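Uncharacterized protein (Kribbella flavida, PDB 4LMI) is of unknown function but has a SnoaL-like, NTF2-type fold and is a putative ketosteroid isomerase. Local coordinates at residues S82-V93 with V129-G137; D6-R15 with L72-V81. All blocks are in the same frame, centred on the assembly; numbering follows the deposited sequence.

Contact 1 (S82-V93 with V129-G137)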
loop_
_atom_site.group_PDB
_atom_site.type_symbol
_atom_site.label_atom_id
_atom_site.label_comp_id
_atom_site.label_asym_id
_atom_site.label_seq_id
_atom_site.Cartn_x
_atom_site.Cartn_y
_atom_site.Cartn_z
ATOM N N SER B 82 5.371 0.742 -3.686
ATOM C CA SER B 82 4.875 -0.468 -4.322
ATOM C C SER B 82 5.974 -1.042 -5.195
ATOM O O SER B 82 6.769 -0.300 -5.779
ATOM C CB SER B 82 3.591 -0.225 -5.123
ATOM O OG SER B 82 3.809 0.698 -6.168
ATOM N N VAL B 83 6.028 -2.369 -5.245
ATOM C CA VAL B 83 6.997 -3.082 -6.062
ATOM C C VAL B 83 6.309 -4.183 -6.862
ATOM O O VAL B 83 5.321 -4.780 -6.404
ATOM C CB VAL B 83 8.150 -3.699 -5.218
ATOM C CG1 VAL B 83 8.917 -2.621 -4.459
ATOM C CG2 VAL B 83 7.624 -4.760 -4.249
ATOM N N ASN B 84 6.811 -4.425 -8.071
ATOM C CA ASN B 84 6.516 -5.667 -8.766
ATOM C C ASN B 84 7.536 -6.709 -8.349
ATOM O O ASN B 84 8.737 -6.505 -8.492
ATOM C CB ASN B 84 6.509 -5.480 -10.286
ATOM C CG ASN B 84 5.240 -4.813 -10.785
ATOM O OD1 ASN B 84 4.203 -4.816 -10.106
ATOM N ND2 ASN B 84 5.311 -4.239 -11.977
ATOM N N LEU B 85 7.043 -7.811 -7.801
ATOM C CA LEU B 85 7.895 -8.898 -7.356
ATOM C C LEU B 85 7.703 -10.119 -8.245
ATOM O O LEU B 85 6.572 -10.518 -8.528
ATOM C CB LEU B 85 7.576 -9.259 -5.903
ATOM C CG LEU B 85 8.344 -10.419 -5.261
ATOM C CD1 LEU B 85 9.796 -10.055 -5.001
ATOM C CD2 LEU B 85 7.675 -10.862 -3.971
ATOM N N THR B 86 8.818 -10.685 -8.695
ATOM C CA THR B 86 8.831 -12.009 -9.285
ATOM C C THR B 86 9.388 -12.911 -8.197
ATOM O O THR B 86 10.566 -12.820 -7.849
ATOM C CB THR B 86 9.702 -12.064 -10.556
ATOM O OG1 THR B 86 9.286 -11.033 -11.462
ATOM C CG2 THR B 86 9.569 -13.410 -11.244
ATOM N N LEU B 87 8.515 -13.742 -7.630
ATOM C CA LEU B 87 8.880 -14.649 -6.547
ATOM C C LEU B 87 8.785 -16.073 -7.062
ATOM O O LEU B 87 7.697 -16.663 -7.091
ATOM C CB LEU B 87 7.960 -14.441 -5.336
ATOM C CG LEU B 87 8.209 -15.223 -4.038
ATOM C CD1 LEU B 87 9.430 -14.691 -3.298
ATOM C CD2 LEU B 87 6.981 -15.175 -3.140
ATOM N N GLY B 88 9.929 -16.615 -7.476
ATOM C CA GLY B 88 9.982 -17.913 -8.138
ATOM C C GLY B 88 9.374 -17.805 -9.520
ATOM O O GLY B 88 9.964 -17.197 -10.419
ATOM N N ASP B 89 8.189 -18.392 -9.676
ATOM C CA ASP B 89 7.445 -18.360 -10.933
ATOM C C ASP B 89 6.231 -17.435 -10.847
ATOM O O ASP B 89 5.551 -17.198 -11.849
ATOM C CB ASP B 89 6.995 -19.772 -11.321
ATOM C CG ASP B 89 6.095 -20.407 -10.275
ATOM O OD1 ASP B 89 5.982 -19.846 -9.165
ATOM O OD2 ASP B 89 5.504 -21.469 -10.561
ATOM N N GLU B 90 5.971 -16.918 -9.647
ATOM C CA GLU B 90 4.797 -16.094 -9.388
ATOM C C GLU B 90 5.077 -14.602 -9.560
ATOM O O GLU B 90 6.119 -14.097 -9.134
ATOM C CB GLU B 90 4.262 -16.378 -7.981
ATOM C CG GLU B 90 2.916 -15.737 -7.680
ATOM C CD GLU B 90 2.292 -16.248 -6.397
ATOM O OE1 GLU B 90 2.172 -17.482 -6.234
ATOM O OE2 GLU B 90 1.907 -15.411 -5.557
ATOM N N ARG B 91 4.136 -13.913 -10.202
ATOM C CA ARG B 91 4.160 -12.458 -10.313
ATOM C C ARG B 91 3.285 -11.886 -9.198
ATOM O O ARG B 91 2.089 -12.201 -9.099
ATOM C CB ARG B 91 3.684 -12.008 -11.698
ATOM C CG ARG B 91 4.482 -12.610 -12.851
ATOM C CD ARG B 91 5.546 -11.658 -13.370
ATOM N NE ARG B 91 5.066 -10.893 -14.522
ATOM C CZ ARG B 91 5.732 -9.898 -15.104
ATOM N NH1 ARG B 91 6.905 -9.519 -14.648
ATOM N NH2 ARG B 91 5.199 -9.273 -16.148
ATOM N N LEU B 92 3.901 -11.053 -8.365
ATOM C CA LEU B 92 3.289 -10.521 -7.154
ATOM C C LEU B 92 3.447 -9.012 -7.098
ATOM O O LEU B 92 4.265 -8.439 -7.815
ATOM C CB LEU B 92 3.984 -11.118 -5.931
ATOM C CG LEU B 92 3.469 -12.436 -5.367
ATOM C CD1 LEU B 92 4.625 -13.398 -5.172
ATOM C CD2 LEU B 92 2.726 -12.196 -4.063
ATOM N N VAL B 93 2.662 -8.375 -6.235
ATOM C CA VAL B 93 2.844 -6.958 -5.933
ATOM C C VAL B 93 3.073 -6.809 -4.432
ATOM O O VAL B 93 2.439 -7.489 -3.619
ATOM C CB VAL B 93 1.659 -6.090 -6.420
ATOM C CG1 VAL B 93 1.745 -4.671 -5.871
ATOM C CG2 VAL B 93 1.620 -6.058 -7.942
ATOM N N VAL B 129 -9.206 -5.923 -17.751
ATOM C CA VAL B 129 -7.972 -5.560 -18.449
ATOM C C VAL B 129 -6.835 -5.506 -17.414
ATOM O O VAL B 129 -7.057 -5.058 -16.285
ATOM C CB VAL B 129 -8.134 -4.205 -19.199
ATOM C CG1 VAL B 129 -8.566 -3.089 -18.251
ATOM C CG2 VAL B 129 -6.868 -3.818 -19.955
ATOM N N PRO B 130 -5.625 -5.985 -17.780
ATOM C CA PRO B 130 -4.490 -5.908 -16.853
ATOM C C PRO B 130 -4.228 -4.478 -16.379
ATOM O O PRO B 130 -4.406 -3.527 -17.147
ATOM C CB PRO B 130 -3.311 -6.403 -17.697
ATOM C CG PRO B 130 -3.926 -7.293 -18.719
ATOM C CD PRO B 130 -5.271 -6.699 -19.024
ATOM N N ALA B 131 -3.818 -4.331 -15.121
ATOM C CA ALA B 131 -3.507 -3.021 -14.566
ATOM C C ALA B 131 -2.290 -2.408 -15.259
ATOM O O ALA B 131 -1.390 -3.123 -15.715
ATOM C CB ALA B 131 -3.277 -3.119 -13.068
ATOM N N GLU B 132 -2.274 -1.081 -15.334
ATOM C CA GLU B 132 -1.229 -0.348 -16.044
ATOM C C GLU B 132 0.188 -0.606 -15.498
ATOM O O GLU B 132 1.090 -0.970 -16.256
ATOM C CB GLU B 132 -1.548 1.149 -16.047
ATOM C CG GLU B 132 -0.751 1.961 -17.055
ATOM C CD GLU B 132 -0.933 3.458 -16.886
ATOM O OE1 GLU B 132 -1.402 3.892 -15.813
ATOM O OE2 GLU B 132 -0.603 4.207 -17.829
ATOM N N LEU B 133 0.372 -0.432 -14.189
ATOM C CA LEU B 133 1.708 -0.499 -13.573
ATOM C C LEU B 133 1.981 -1.801 -12.824
ATOM O O LEU B 133 3.130 -2.242 -12.726
ATOM C CB LEU B 133 1.915 0.670 -12.600
ATOM C CG LEU B 133 1.815 2.127 -13.060
ATOM C CD1 LEU B 133 1.999 3.050 -11.860
ATOM C CD2 LEU B 133 2.832 2.451 -14.147
ATOM N N ASP B 134 0.920 -2.399 -12.291
ATOM C CA ASP B 134 1.031 -3.492 -11.328
ATOM C C ASP B 134 0.848 -4.852 -11.993
ATOM O O ASP B 134 -0.195 -5.125 -12.597
ATOM C CB ASP B 134 0.013 -3.281 -10.202
ATOM C CG ASP B 134 0.095 -1.882 -9.603
ATOM O OD1 ASP B 134 1.061 -1.606 -8.854
ATOM O OD2 ASP B 134 -0.797 -1.055 -9.891
ATOM N N ARG B 135 1.865 -5.703 -11.865
ATOM C CA ARG B 135 1.941 -6.947 -12.631
ATOM C C ARG B 135 1.618 -8.202 -11.819
ATOM O O ARG B 135 2.382 -8.611 -10.947
ATOM C CB ARG B 135 3.321 -7.086 -13.300
ATOM C CG ARG B 135 3.661 -5.996 -14.313
ATOM C CD ARG B 135 3.180 -6.314 -15.731
ATOM N NE ARG B 135 1.721 -6.425 -15.838
ATOM C CZ ARG B 135 0.874 -5.395 -15.895
ATOM N NH1 ARG B 135 -0.430 -5.624 -15.985
ATOM N NH2 ARG B 135 1.315 -4.137 -15.854
ATOM N N PHE B 136 0.470 -8.801 -12.113
ATOM C CA PHE B 136 0.128 -10.118 -11.587
ATOM C C PHE B 136 0.217 -11.131 -12.729
ATOM O O PHE B 136 0.184 -12.344 -12.512
ATOM C CB PHE B 136 -1.262 -10.102 -10.945
ATOM C CG PHE B 136 -1.353 -9.239 -9.709
ATOM C CD1 PHE B 136 -1.671 -7.886 -9.806
ATOM C CD2 PHE B 136 -1.124 -9.778 -8.447
ATOM C CE1 PHE B 136 -1.754 -7.090 -8.668
ATOM C CE2 PHE B 136 -1.205 -8.986 -7.308
ATOM C CZ PHE B 136 -1.523 -7.640 -7.418
ATOM N N GLY B 137 0.351 -10.600 -13.945
ATOM C CA GLY B 137 0.560 -11.384 -15.161
ATOM C C GLY B 137 1.101 -10.505 -16.277
ATOM O O GLY B 137 1.426 -9.329 -16.059
HETATM O O HOH W 1 3.615 -2.580 -8.386
HETATM O O HOH W 2 1.599 -15.097 -11.040
HETATM O O HOH W 3 5.088 -8.574 -10.492
#
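Arg91 and Arg135 run side by side and point the same way, joining the hairpin strand 90-93 to the C-terminal tail. NH2 of Arg91 comes within 3.6 Å of Arg135 CD, while CB of Arg135 sits over one face of the Arg91 guanidinium, displaced toward its rim. The two guanidinium planes are turned 50° apart, and the contact between these like charges is made through the aliphatic part of Arg135. Bends at chi2 and chi3 carry the Arg135 head back to its own segment, where NH1 and NH2 grip Ala131 O end-on and NE reaches Gly137 O at 2.9 Å, with both acceptors in the guanidinium plane. These bonds hold the tail in a tight curl and keep the head from turning. Beside Arg135 CG lies the Asn84 amide, which bonds to the backbone on either side of Asp134. Its OD1 accepts Arg135 N at 3.1 Å in a nearly straight bond (171°) from above the carbonyl plane, and its ND2 donates to Leu133 O at 3.1 Å, within that carbonyl's plane. Water 1 links OD1 to Asp134 OD1, which also pairs with Arg71. With an alanine here in place of Asn84, Arg135 N and Leu133 O are likely to lose these mates, leaving the curl less firmly tied to the strand. Farther along, CG2 of Val93 stands over the Phe136 ring in a CH-pi contact, 3.9 Å from the centroid, and Phe111 of the second subunit also packs on Val93. The tail reaches that subunit through Glu132, salt-bridged to its Arg107. The arrangement is a C-terminal segment without regular structure laid along a type II' beta hairpin in the curved sheet of an NTF2-like fold.

Contact 2 (D6-R15 with L72-V81)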
loop_
_atom_site.group_PDB
_atom_site.type_symbol
_atom_site.label_atom_id
_atom_site.label_comp_id
_atom_site.label_asym_id
_atom_site.label_seq_id
_atom_site.Cartn_x
_atom_site.Cartn_y
_atom_site.Cartn_z
ATOM N N ASP B 6 13.000 16.541 5.935
ATOM C CA ASP B 6 12.684 15.202 6.419
ATOM C C ASP B 6 12.210 14.326 5.258
ATOM O O ASP B 6 12.690 13.207 5.062
ATOM C CB ASP B 6 11.581 15.311 7.477
ATOM C CG ASP B 6 11.472 14.076 8.343
ATOM O OD1 ASP B 6 12.430 13.284 8.360
ATOM O OD2 ASP B 6 10.432 13.911 9.021
ATOM N N THR B 7 11.276 14.871 4.483
ATOM C CA THR B 7 10.651 14.191 3.340
ATOM C C THR B 7 11.687 13.727 2.317
ATOM O O THR B 7 11.673 12.562 1.903
ATOM C CB THR B 7 9.582 15.079 2.670
ATOM O OG1 THR B 7 8.568 15.389 3.634
ATOM C CG2 THR B 7 8.937 14.369 1.454
ATOM N N GLU B 8 12.603 14.611 1.930
ATOM C CA GLU B 8 13.592 14.220 0.926
ATOM C C GLU B 8 14.610 13.207 1.465
ATOM O O GLU B 8 15.058 12.316 0.732
ATOM C CB GLU B 8 14.238 15.439 0.250
ATOM C CG GLU B 8 13.245 16.282 -0.561
ATOM C CD GLU B 8 12.328 15.458 -1.466
ATOM O OE1 GLU B 8 12.835 14.637 -2.260
ATOM O OE2 GLU B 8 11.087 15.637 -1.388
ATOM N N GLN B 9 14.932 13.315 2.757
ATOM C CA GLN B 9 15.780 12.326 3.426
ATOM C C GLN B 9 15.129 10.941 3.391
ATOM O O GLN B 9 15.770 9.945 3.040
ATOM C CB GLN B 9 16.069 12.756 4.866
ATOM C CG GLN B 9 16.941 11.786 5.648
ATOM C CD GLN B 9 17.598 12.420 6.859
ATOM O OE1 GLN B 9 17.334 13.578 7.194
ATOM N NE2 GLN B 9 18.469 11.663 7.518
ATOM N N THR B 10 13.847 10.894 3.735
ATOM C CA THR B 10 13.068 9.657 3.682
ATOM C C THR B 10 13.007 9.087 2.267
ATOM O O THR B 10 13.169 7.871 2.075
ATOM C CB THR B 10 11.653 9.909 4.226
ATOM O OG1 THR B 10 11.760 10.222 5.619
ATOM C CG2 THR B 10 10.746 8.686 4.049
ATOM N N ARG B 11 12.782 9.954 1.280
ATOM C CA ARG B 11 12.747 9.508 -0.115
ATOM C C ARG B 11 14.044 8.792 -0.511
ATOM O O ARG B 11 14.007 7.687 -1.058
ATOM C CB ARG B 11 12.471 10.672 -1.075
ATOM C CG ARG B 11 12.076 10.217 -2.478
ATOM C CD ARG B 11 11.947 11.370 -3.470
ATOM N NE ARG B 11 11.140 12.469 -2.937
ATOM C CZ ARG B 11 9.810 12.480 -2.892
ATOM N NH1 ARG B 11 9.116 11.451 -3.368
ATOM N NH2 ARG B 11 9.169 13.525 -2.372
ATOM N N ALA B 12 15.181 9.425 -0.223
ATOM C CA ALA B 12 16.493 8.859 -0.538
ATOM C C ALA B 12 16.708 7.544 0.208
ATOM O O ALA B 12 17.234 6.578 -0.364
ATOM C CB ALA B 12 17.603 9.856 -0.208
ATOM N N LEU B 13 16.279 7.496 1.471
ATOM C CA LEU B 13 16.476 6.302 2.279
ATOM C C LEU B 13 15.616 5.127 1.793
ATOM O O LEU B 13 16.105 3.997 1.720
ATOM C CB LEU B 13 16.245 6.593 3.768
ATOM C CG LEU B 13 16.542 5.447 4.746
ATOM C CD1 LEU B 13 18.014 5.056 4.726
ATOM C CD2 LEU B 13 16.119 5.823 6.157
ATOM N N ALA B 14 14.355 5.397 1.455
ATOM C CA ALA B 14 13.451 4.368 0.904
ATOM C C ALA B 14 13.998 3.789 -0.396
ATOM O O ALA B 14 13.923 2.578 -0.624
ATOM C CB ALA B 14 12.057 4.932 0.680
ATOM N N ARG B 15 14.540 4.657 -1.251
ATOM C CA ARG B 15 15.151 4.202 -2.500
ATOM C C ARG B 15 16.323 3.255 -2.215
ATOM O O ARG B 15 16.422 2.182 -2.824
ATOM C CB ARG B 15 15.578 5.394 -3.381
ATOM C CG ARG B 15 16.211 5.001 -4.711
ATOM C CD ARG B 15 15.232 4.274 -5.631
ATOM N NE ARG B 15 14.153 5.155 -6.084
ATOM C CZ ARG B 15 13.154 4.787 -6.883
ATOM N NH1 ARG B 15 13.077 3.537 -7.331
ATOM N NH2 ARG B 15 12.229 5.674 -7.229
ATOM N N LEU B 72 6.891 5.300 -5.423
ATOM C CA LEU B 72 7.597 5.637 -4.194
ATOM C C LEU B 72 7.132 6.998 -3.688
ATOM O O LEU B 72 7.444 8.033 -4.279
ATOM C CB LEU B 72 9.119 5.603 -4.403
ATOM C CG LEU B 72 10.018 5.503 -3.158
ATOM C CD1 LEU B 72 11.411 5.020 -3.534
ATOM C CD2 LEU B 72 10.109 6.819 -2.389
ATOM N N LEU B 73 6.373 6.988 -2.594
ATOM C CA LEU B 73 5.914 8.225 -1.968
ATOM C C LEU B 73 6.649 8.452 -0.659
ATOM O O LEU B 73 6.857 7.510 0.106
ATOM C CB LEU B 73 4.403 8.183 -1.718
ATOM C CG LEU B 73 3.461 8.304 -2.920
ATOM C CD1 LEU B 73 3.454 7.044 -3.778
ATOM C CD2 LEU B 73 2.055 8.607 -2.420
ATOM N N ALA B 74 7.049 9.699 -0.417
ATOM C CA ALA B 74 7.675 10.102 0.845
ATOM C C ALA B 74 6.912 11.284 1.430
ATOM O O ALA B 74 6.512 12.195 0.702
ATOM C CB ALA B 74 9.137 10.473 0.624
ATOM N N ASP B 75 6.712 11.262 2.744
ATOM C CA ASP B 75 5.923 12.273 3.446
ATOM C C ASP B 75 6.458 12.323 4.871
ATOM O O ASP B 75 6.136 11.459 5.688
ATOM C CB ASP B 75 4.440 11.869 3.415
ATOM C CG ASP B 75 3.520 12.832 4.171
ATOM O OD1 ASP B 75 3.957 13.904 4.653
ATOM O OD2 ASP B 75 2.318 12.500 4.276
ATOM N N GLY B 76 7.291 13.320 5.164
ATOM C CA GLY B 76 7.936 13.403 6.482
ATOM C C GLY B 76 8.785 12.164 6.740
ATOM O O GLY B 76 9.621 11.807 5.907
ATOM N N PRO B 77 8.557 11.475 7.876
ATOM C CA PRO B 77 9.342 10.282 8.199
ATOM C C PRO B 77 8.807 9.013 7.520
ATOM O O PRO B 77 9.355 7.927 7.732
ATOM C CB PRO B 77 9.173 10.170 9.719
ATOM C CG PRO B 77 7.790 10.693 9.959
ATOM C CD PRO B 77 7.560 11.772 8.923
ATOM N N SER B 78 7.758 9.152 6.709
ATOM C CA SER B 78 7.022 7.998 6.199
ATOM C C SER B 78 7.206 7.810 4.704
ATOM O O SER B 78 7.241 8.786 3.949
ATOM C CB SER B 78 5.523 8.148 6.503
ATOM O OG SER B 78 5.306 8.415 7.878
ATOM N N ALA B 79 7.310 6.550 4.281
ATOM C CA ALA B 79 7.323 6.204 2.860
ATOM C C ALA B 79 6.306 5.105 2.577
ATOM O O ALA B 79 6.031 4.265 3.437
ATOM C CB ALA B 79 8.716 5.760 2.421
ATOM N N ALA B 80 5.727 5.133 1.380
ATOM C CA ALA B 80 4.926 4.014 0.883
ATOM C C ALA B 80 5.477 3.654 -0.482
ATOM O O ALA B 80 5.628 4.520 -1.350
ATOM C CB ALA B 80 3.460 4.389 0.786
ATOM N N VAL B 81 5.795 2.379 -0.667
ATOM C CA VAL B 81 6.465 1.934 -1.878
ATOM C C VAL B 81 5.729 0.715 -2.408
ATOM O O VAL B 81 5.462 -0.229 -1.660
ATOM C CB VAL B 81 7.941 1.568 -1.598
ATOM C CG1 VAL B 81 8.661 1.172 -2.882
ATOM C CG2 VAL B 81 8.674 2.714 -0.900
HETATM O O HOH W 4 9.776 9.332 -5.253
#
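Leu72 lies against Arg11, Ala14 and Arg15 where the N-terminal helix of this NTF2-like fold packs along one face of the hairpin of strands 65-75 and 78-87. The axis of helix 6-15 passes 6.9 Å from that of strand 72-75, running roughly antiparallel to it at 148°. One branch of Leu72, CD1, sits over a face of the Arg15 guanidinium, 3.7 Å from NE; the other, CD2, turns to Arg11 CG and Ala14 CB. Leu72 O receives a bond from water 4, which in turn accepts from Arg11 NH1. Two residues on, Ala74 CB is 3.7 Å from Arg11 CB and also lies over the centre of the Arg11 guanidinium. The turn of that group is fixed by Glu8, met side-on through NE and NH2, one nitrogen to each carboxylate oxygen, while NH1 forms a salt bridge with Asp75 of the second subunit. At the type II' turn both polar backbone atoms of Gly76 are tied to the helix. Gly76 N donates to Thr7 OG1 at 2.9 Å, and Gly76 O takes the proton of Thr10 OG1 at 2.7 Å, in the carbonyl plane and on a lone pair. In both threonines the hydroxyl stands anti to the carbonyl carbon (chi1 -60° and -66°), which turns OG1 to the turn and leaves the methyl for the strands. The positive phi of Gly76 suits the turn, and a CB there would collide with Pro77 CD. Pro77 CA then passes close to Thr10 OG1, and Ser78 O lies 3.5 Å from Thr10 CG2. Ala79 CB meets both Thr10 CG2 and Ala14 CB, each at 3.9 Å. At the end of residues 72-81, Val81 CG2 approaches the methyl CB of Ala14 at 4.3 Å.

Overall arrangement
Contacts 1 and 2 lie about 23 Å apart, centre to centre, toward opposite ends of strand 78-87, which both use; residues 72-81 run directly into 82-93. Contact 2 closes before contact 1 opens, so the two follow in series along the chain. One sets the N-terminal helix 6-22 on the hairpin of strands 65-75 and 78-87, the other lays the C-terminal tail on the next hairpin, of strands 78-87 and 90-101. Neighbouring strands of one mixed sheet thus receive both ends of the chain. Each contact also touches the second subunit, so helix, sheet and tail all contribute contacts to the dimer and probably help to hold it.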